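Local structure of Lys-gingipain W83 (Porphyromonas gingivalis, 3M1H) at residues T70-L75 with T152-F157; H96-A101 with R158-T163. The protein is a secreted lysine-specific cysteine proteinase and possible virulence factor, whose K3 cleaved adhesin domain, a calcium-binding module of its haemagglutinin/adhesin region, makes up this chain. All blocks are in the same frame, centred on the assembly; numbering follows the deposited sequence.

Both interactions use strand 154-160, which runs through the middle of a five-stranded antiparallel sheet in the jelly-roll sandwich of this adhesin domain. Interaction 1 joins its start to the loop that follows strand 65-69; interaction 2 joins its end, and the turn beyond, to strand 96-102. Their centres lie about 17 Å apart, and along the chain their segments alternate: 70-75, 96-101, 152-157, 158-163. The two meet where Ala156 O and Tyr100 N, 2.9 Å apart, probably form a hydrogen bond. One central strand thus ties together chain portions distant in sequence, and its far end comes close to the calcium site that includes Asn66.

Interaction 1: residues T70-L75 with T152-F157; sequences TPELSL and TKYVAF
Thr70 holds the backbone of Val155 with two hydrogen bonds. Its own N-H reaches Val155 O at 2.9 Å, while Thr70 OG1 accepts from Val155 N at 3.0 Å along a nearly straight N-H line (177°). A first torsion of 65° sets OG1 between the backbone N and the carbonyl carbon and turns CG2 toward Val155, where it packs 3.8 Å from Val155 CB. Because OG1 also donates to Pro71 O, the buried hydroxyl is satisfied in both roles, a task well suited to threonine.

The ring of Tyr154 lies alongside the loop from Thr70 to Glu72. Thr70 O meets the edge of its ring in plane, 3.5 Å from Tyr154 CD1, and Glu72 crosses the phenol end obliquely with its CB 3.8 Å from Tyr154 OH. The extended, exposed Glu72 thus lends its aliphatic stem to the ring. Glu72 OE1 remains 4.9 Å from Lys153 NZ, too far for direct pairing, although the opposite charges may attract weakly.

Farther along, Leu73 N donates to Lys153 O at 2.7 Å. Thr152 lies side by side with Leu75, its CB 4.1 Å from Leu75 CD1. The hydroxyl OG1 of Thr152 is hydrogen-bonded to Pro149 O, and its carbonyl accepts from a water to which Leu75 N donates.

Lys153 and Tyr154 form a classic beta bulge opposite Ser102, so strand 96-102 borders one side of the contact, while Leu73 and Leu75 reach Ile175 of strand 167-177 and Thr70 touches Leu6 of strand 4-8.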
loop_
_atom_site.group_PDB
_atom_site.type_symbol
_atom_site.label_atom_id
_atom_site.label_comp_id
_atom_site.label_asym_id
_atom_site.label_seq_id
_atom_site.Cartn_x
_atom_site.Cartn_y
_atom_site.Cartn_z
ATOM N N THR A 70 -2.166 5.736 -8.387
ATOM C CA THR A 70 -3.154 6.797 -8.363
ATOM C C THR A 70 -3.699 7.073 -9.757
ATOM O O THR A 70 -3.100 6.705 -10.768
ATOM C CB THR A 70 -2.531 8.123 -7.842
ATOM O OG1 THR A 70 -1.529 8.590 -8.752
ATOM C CG2 THR A 70 -1.922 7.945 -6.456
ATOM N N PRO A 71 -4.819 7.804 -9.826
ATOM C CA PRO A 71 -5.168 8.368 -11.108
ATOM C C PRO A 71 -4.150 9.445 -11.534
ATOM O O PRO A 71 -3.268 9.800 -10.750
ATOM C CB PRO A 71 -6.520 9.044 -10.821
ATOM C CG PRO A 71 -6.892 8.727 -9.424
ATOM C CD PRO A 71 -5.645 8.323 -8.737
ATOM N N GLU A 72 -4.273 9.923 -12.773
ATOM C CA GLU A 72 -3.362 10.915 -13.306
ATOM C C GLU A 72 -3.516 12.213 -12.528
ATOM O O GLU A 72 -4.639 12.659 -12.275
ATOM C CB GLU A 72 -3.617 11.133 -14.796
ATOM C CG GLU A 72 -2.573 12.039 -15.439
ATOM C CD GLU A 72 -2.875 12.399 -16.880
ATOM O OE1 GLU A 72 -2.229 13.328 -17.388
ATOM O OE2 GLU A 72 -3.726 11.754 -17.506
ATOM N N LEU A 73 -2.375 12.791 -12.151
ATOM C CA LEU A 73 -2.265 13.962 -11.296
ATOM C C LEU A 73 -1.757 15.137 -12.140
ATOM O O LEU A 73 -1.040 14.933 -13.135
ATOM C CB LEU A 73 -1.294 13.679 -10.161
ATOM C CG LEU A 73 -1.549 12.468 -9.247
ATOM C CD1 LEU A 73 -0.339 12.162 -8.357
ATOM C CD2 LEU A 73 -2.796 12.665 -8.410
ATOM N N SER A 74 -2.122 16.360 -11.741
ATOM C CA SER A 74 -1.510 17.554 -12.308
ATOM C C SER A 74 -0.772 18.273 -11.188
ATOM O O SER A 74 -1.396 18.860 -10.297
ATOM C CB SER A 74 -2.568 18.465 -12.942
ATOM O OG SER A 74 -1.921 19.631 -13.462
ATOM N N LEU A 75 0.554 18.196 -11.213
ATOM C CA LEU A 75 1.405 18.806 -10.218
ATOM C C LEU A 75 2.525 19.613 -10.900
ATOM O O LEU A 75 3.728 19.294 -10.761
ATOM C CB LEU A 75 1.986 17.742 -9.288
ATOM C CG LEU A 75 0.933 16.942 -8.506
ATOM C CD1 LEU A 75 1.533 15.711 -7.834
ATOM C CD2 LEU A 75 0.220 17.848 -7.483
ATOM N N THR A 152 5.139 15.324 -11.677
ATOM C CA THR A 152 4.643 14.007 -11.275
ATOM C C THR A 152 3.227 13.847 -11.783
ATOM O O THR A 152 2.349 14.685 -11.509
ATOM C CB THR A 152 4.663 13.847 -9.739
ATOM O OG1 THR A 152 5.996 13.855 -9.232
ATOM C CG2 THR A 152 3.985 12.545 -9.335
ATOM N N LYS A 153 2.971 12.771 -12.531
ATOM C CA LYS A 153 1.660 12.462 -13.066
ATOM C C LYS A 153 1.017 11.275 -12.354
ATOM O O LYS A 153 -0.212 11.195 -12.302
ATOM C CB LYS A 153 1.762 12.113 -14.564
ATOM C CG LYS A 153 2.175 13.243 -15.463
ATOM C CD LYS A 153 2.050 12.885 -16.944
ATOM C CE LYS A 153 1.937 14.123 -17.814
ATOM N NZ LYS A 153 2.245 13.836 -19.251
ATOM N N TYR A 154 1.826 10.368 -11.826
ATOM C CA TYR A 154 1.303 9.206 -11.118
ATOM C C TYR A 154 2.165 8.895 -9.918
ATOM O O TYR A 154 3.398 9.032 -9.990
ATOM C CB TYR A 154 1.317 7.944 -12.018
ATOM C CG TYR A 154 0.497 8.048 -13.261
ATOM C CD1 TYR A 154 -0.861 7.783 -13.224
ATOM C CD2 TYR A 154 1.064 8.412 -14.476
ATOM C CE1 TYR A 154 -1.636 7.879 -14.353
ATOM C CE2 TYR A 154 0.281 8.517 -15.616
ATOM C CZ TYR A 154 -1.054 8.247 -15.535
ATOM O OH TYR A 154 -1.808 8.351 -16.685
ATOM N N VAL A 155 1.514 8.434 -8.842
ATOM C CA VAL A 155 2.201 7.896 -7.665
ATOM C C VAL A 155 1.819 6.416 -7.548
ATOM O O VAL A 155 0.637 6.067 -7.706
ATOM C CB VAL A 155 1.813 8.688 -6.387
ATOM C CG1 VAL A 155 2.291 7.974 -5.145
ATOM C CG2 VAL A 155 2.386 10.136 -6.506
ATOM N N ALA A 156 2.823 5.559 -7.307
ATOM C CA ALA A 156 2.628 4.148 -7.085
ATOM C C ALA A 156 3.130 3.701 -5.723
ATOM O O ALA A 156 4.191 4.130 -5.274
ATOM C CB ALA A 156 3.305 3.298 -8.184
ATOM N N PHE A 157 2.332 2.892 -5.051
ATOM C CA PHE A 157 2.677 2.164 -3.838
ATOM C C PHE A 157 2.962 0.720 -4.234
ATOM O O PHE A 157 2.143 0.056 -4.865
ATOM C CB PHE A 157 1.502 2.192 -2.847
ATOM C CG PHE A 157 1.088 3.581 -2.440
ATOM C CD1 PHE A 157 1.658 4.183 -1.318
ATOM C CD2 PHE A 157 0.146 4.282 -3.184
ATOM C CE1 PHE A 157 1.278 5.468 -0.966
ATOM C CE2 PHE A 157 -0.214 5.574 -2.842
ATOM C CZ PHE A 157 0.360 6.149 -1.727
HETATM O O HOH W 1 2.139 16.965 -13.084
#

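Interaction 2: residues H96-A101 with R158-T163; sequences HYAVYA and RHFGCT
His96 and Phe160 meet through different first torsions: the imidazole extends away from its backbone N (chi1 -179°), whereas the phenyl group is folded between its N and carbonyl carbon (chi1 74°). Their planes are inclined by 34°, and His96 CE1 lies over one phenyl face, 3.7 Å from Phe160 CZ. The guanidinium of Arg158 covers the opposite face, so the phenyl ring is held between two flat polar groups, and its rim touches the small methyl of Ala98.

His96 ND1 donates to Gly161 O at 3.0 Å; the oxygen lies near the imidazole plane, but the donor stands well above the carbonyl plane. His96 NE2 is hydrogen-bonded to Glu117, a pairing that could favour a protonated ring. Glycine suits the turn at 161, where phi is positive, and the backbone N of His96 makes a long hydrogen bond to Cys162 SG (3.6 Å).

These residues belong to neighbouring antiparallel strands of the beta jelly roll. Ala98 and Arg158 form a hydrogen-bonded pair, with Ala98 N 2.9 Å from Arg158 O and Arg158 N 2.8 Å from Ala98 O. Tyr97 and His159 form the adjacent non-hydrogen-bonded pair on the other sheet face, where Tyr97 packs against Phe83 and Val85 of strand 79-87.

The long, extended Arg158 reaches Tyr100, its NH1 donating to Tyr100 OH at 2.9 Å with the oxygen in the guanidinium plane. Arg158 CD also rests 3.6 Å from Tyr100 CE2, and a salt bridge from NE to Asp65 fixes the guanidinium further. On the face that carries Tyr97, the edge of the His159 ring presents CD2 to His96 O at 3.2 Å, an oxygen that also accepts from Phe160 N, while the ring nitrogens of His159 are hydrogen-bonded to Ser52 and Glu95.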
loop_
_atom_site.group_PDB
_atom_site.type_symbol
_atom_site.label_atom_id
_atom_site.label_comp_id
_atom_site.label_asym_id
_atom_site.label_seq_id
_atom_site.Cartn_x
_atom_site.Cartn_y
_atom_site.Cartn_z
ATOM N N HIS A 96 7.767 -5.041 3.297
ATOM C CA HIS A 96 8.646 -4.191 2.529
ATOM C C HIS A 96 7.827 -3.488 1.447
ATOM O O HIS A 96 7.121 -4.139 0.685
ATOM C CB HIS A 96 9.760 -5.077 1.926
ATOM C CG HIS A 96 10.789 -4.368 1.103
ATOM N ND1 HIS A 96 11.500 -5.029 0.120
ATOM C CD2 HIS A 96 11.256 -3.100 1.109
ATOM C CE1 HIS A 96 12.331 -4.182 -0.463
ATOM N NE2 HIS A 96 12.216 -3.008 0.130
ATOM N N TYR A 97 7.915 -2.169 1.415
ATOM C CA TYR A 97 7.195 -1.392 0.407
ATOM C C TYR A 97 7.989 -0.190 -0.044
ATOM O O TYR A 97 8.962 0.226 0.617
ATOM C CB TYR A 97 5.806 -0.973 0.906
ATOM C CG TYR A 97 5.839 0.220 1.828
ATOM C CD1 TYR A 97 5.477 1.482 1.381
ATOM C CD2 TYR A 97 6.264 0.093 3.152
ATOM C CE1 TYR A 97 5.527 2.563 2.206
ATOM C CE2 TYR A 97 6.309 1.168 4.001
ATOM C CZ TYR A 97 5.939 2.412 3.518
ATOM O OH TYR A 97 5.954 3.536 4.309
ATOM N N ALA A 98 7.591 0.354 -1.188
ATOM C CA ALA A 98 8.159 1.591 -1.696
ATOM C C ALA A 98 7.092 2.464 -2.364
ATOM O O ALA A 98 6.039 1.956 -2.762
ATOM C CB ALA A 98 9.327 1.309 -2.670
ATOM N N VAL A 99 7.398 3.748 -2.488
ATOM C CA VAL A 99 6.545 4.737 -3.111
ATOM C C VAL A 99 7.344 5.365 -4.252
ATOM O O VAL A 99 8.508 5.742 -4.038
ATOM C CB VAL A 99 6.115 5.861 -2.117
ATOM C CG1 VAL A 99 5.231 6.915 -2.822
ATOM C CG2 VAL A 99 5.453 5.236 -0.883
ATOM N N TYR A 100 6.745 5.473 -5.430
ATOM C CA TYR A 100 7.421 6.009 -6.624
ATOM C C TYR A 100 6.579 7.089 -7.273
ATOM O O TYR A 100 5.347 7.063 -7.134
ATOM C CB TYR A 100 7.602 4.897 -7.657
ATOM C CG TYR A 100 8.365 3.708 -7.220
ATOM C CD1 TYR A 100 9.717 3.565 -7.517
ATOM C CD2 TYR A 100 7.735 2.665 -6.555
ATOM C CE1 TYR A 100 10.418 2.420 -7.105
ATOM C CE2 TYR A 100 8.425 1.531 -6.164
ATOM C CZ TYR A 100 9.761 1.411 -6.440
ATOM O OH TYR A 100 10.395 0.259 -6.050
ATOM N N ALA A 101 7.217 8.023 -7.987
ATOM C CA ALA A 101 6.539 8.973 -8.853
ATOM C C ALA A 101 7.000 8.713 -10.305
ATOM O O ALA A 101 8.167 8.382 -10.539
ATOM C CB ALA A 101 6.861 10.430 -8.470
ATOM N N ARG A 158 4.131 0.222 -3.870
ATOM C CA ARG A 158 4.584 -1.086 -4.321
ATOM C C ARG A 158 4.918 -1.962 -3.138
ATOM O O ARG A 158 5.725 -1.584 -2.336
ATOM C CB ARG A 158 5.829 -0.929 -5.162
ATOM C CG ARG A 158 6.280 -2.196 -5.853
ATOM C CD ARG A 158 7.583 -1.956 -6.568
ATOM N NE ARG A 158 8.158 -3.194 -7.108
ATOM C CZ ARG A 158 9.449 -3.382 -7.387
ATOM N NH1 ARG A 158 10.343 -2.427 -7.188
ATOM N NH2 ARG A 158 9.849 -4.555 -7.889
ATOM N N HIS A 159 4.292 -3.121 -3.037
ATOM C CA HIS A 159 4.579 -4.116 -2.001
ATOM C C HIS A 159 5.374 -5.218 -2.688
ATOM O O HIS A 159 4.871 -5.816 -3.634
ATOM C CB HIS A 159 3.275 -4.700 -1.489
ATOM C CG HIS A 159 3.426 -5.675 -0.353
ATOM N ND1 HIS A 159 2.544 -6.705 -0.150
ATOM C CD2 HIS A 159 4.346 -5.773 0.644
ATOM C CE1 HIS A 159 2.864 -7.364 0.952
ATOM N NE2 HIS A 159 3.964 -6.823 1.448
ATOM N N PHE A 160 6.632 -5.425 -2.275
ATOM C CA PHE A 160 7.525 -6.311 -3.057
ATOM C C PHE A 160 8.701 -6.745 -2.222
ATOM O O PHE A 160 8.907 -6.230 -1.160
ATOM C CB PHE A 160 8.029 -5.582 -4.298
ATOM C CG PHE A 160 9.072 -4.536 -4.018
ATOM C CD1 PHE A 160 10.389 -4.754 -4.398
ATOM C CD2 PHE A 160 8.759 -3.362 -3.345
ATOM C CE1 PHE A 160 11.352 -3.797 -4.162
ATOM C CE2 PHE A 160 9.727 -2.389 -3.109
ATOM C CZ PHE A 160 11.028 -2.621 -3.504
ATOM N N GLY A 161 9.497 -7.659 -2.752
ATOM C CA GLY A 161 10.771 -7.982 -2.117
ATOM C C GLY A 161 10.595 -8.423 -0.678
ATOM O O GLY A 161 11.357 -8.021 0.199
ATOM N N CYS A 162 9.564 -9.206 -0.422
ATOM C CA CYS A 162 9.339 -9.788 0.894
ATOM C C CYS A 162 8.385 -10.967 0.784
ATOM O O CYS A 162 7.656 -11.112 -0.202
ATOM C CB CYS A 162 8.809 -8.785 1.917
ATOM S SG CYS A 162 7.237 -8.027 1.438
ATOM N N THR A 163 8.402 -11.816 1.801
ATOM C CA THR A 163 7.570 -12.996 1.851
ATOM C C THR A 163 7.424 -13.449 3.303
ATOM O O THR A 163 8.332 -13.229 4.137
ATOM C CB THR A 163 8.149 -14.184 0.992
ATOM O OG1 THR A 163 7.170 -15.229 0.899
ATOM C CG2 THR A 163 9.432 -14.745 1.582
#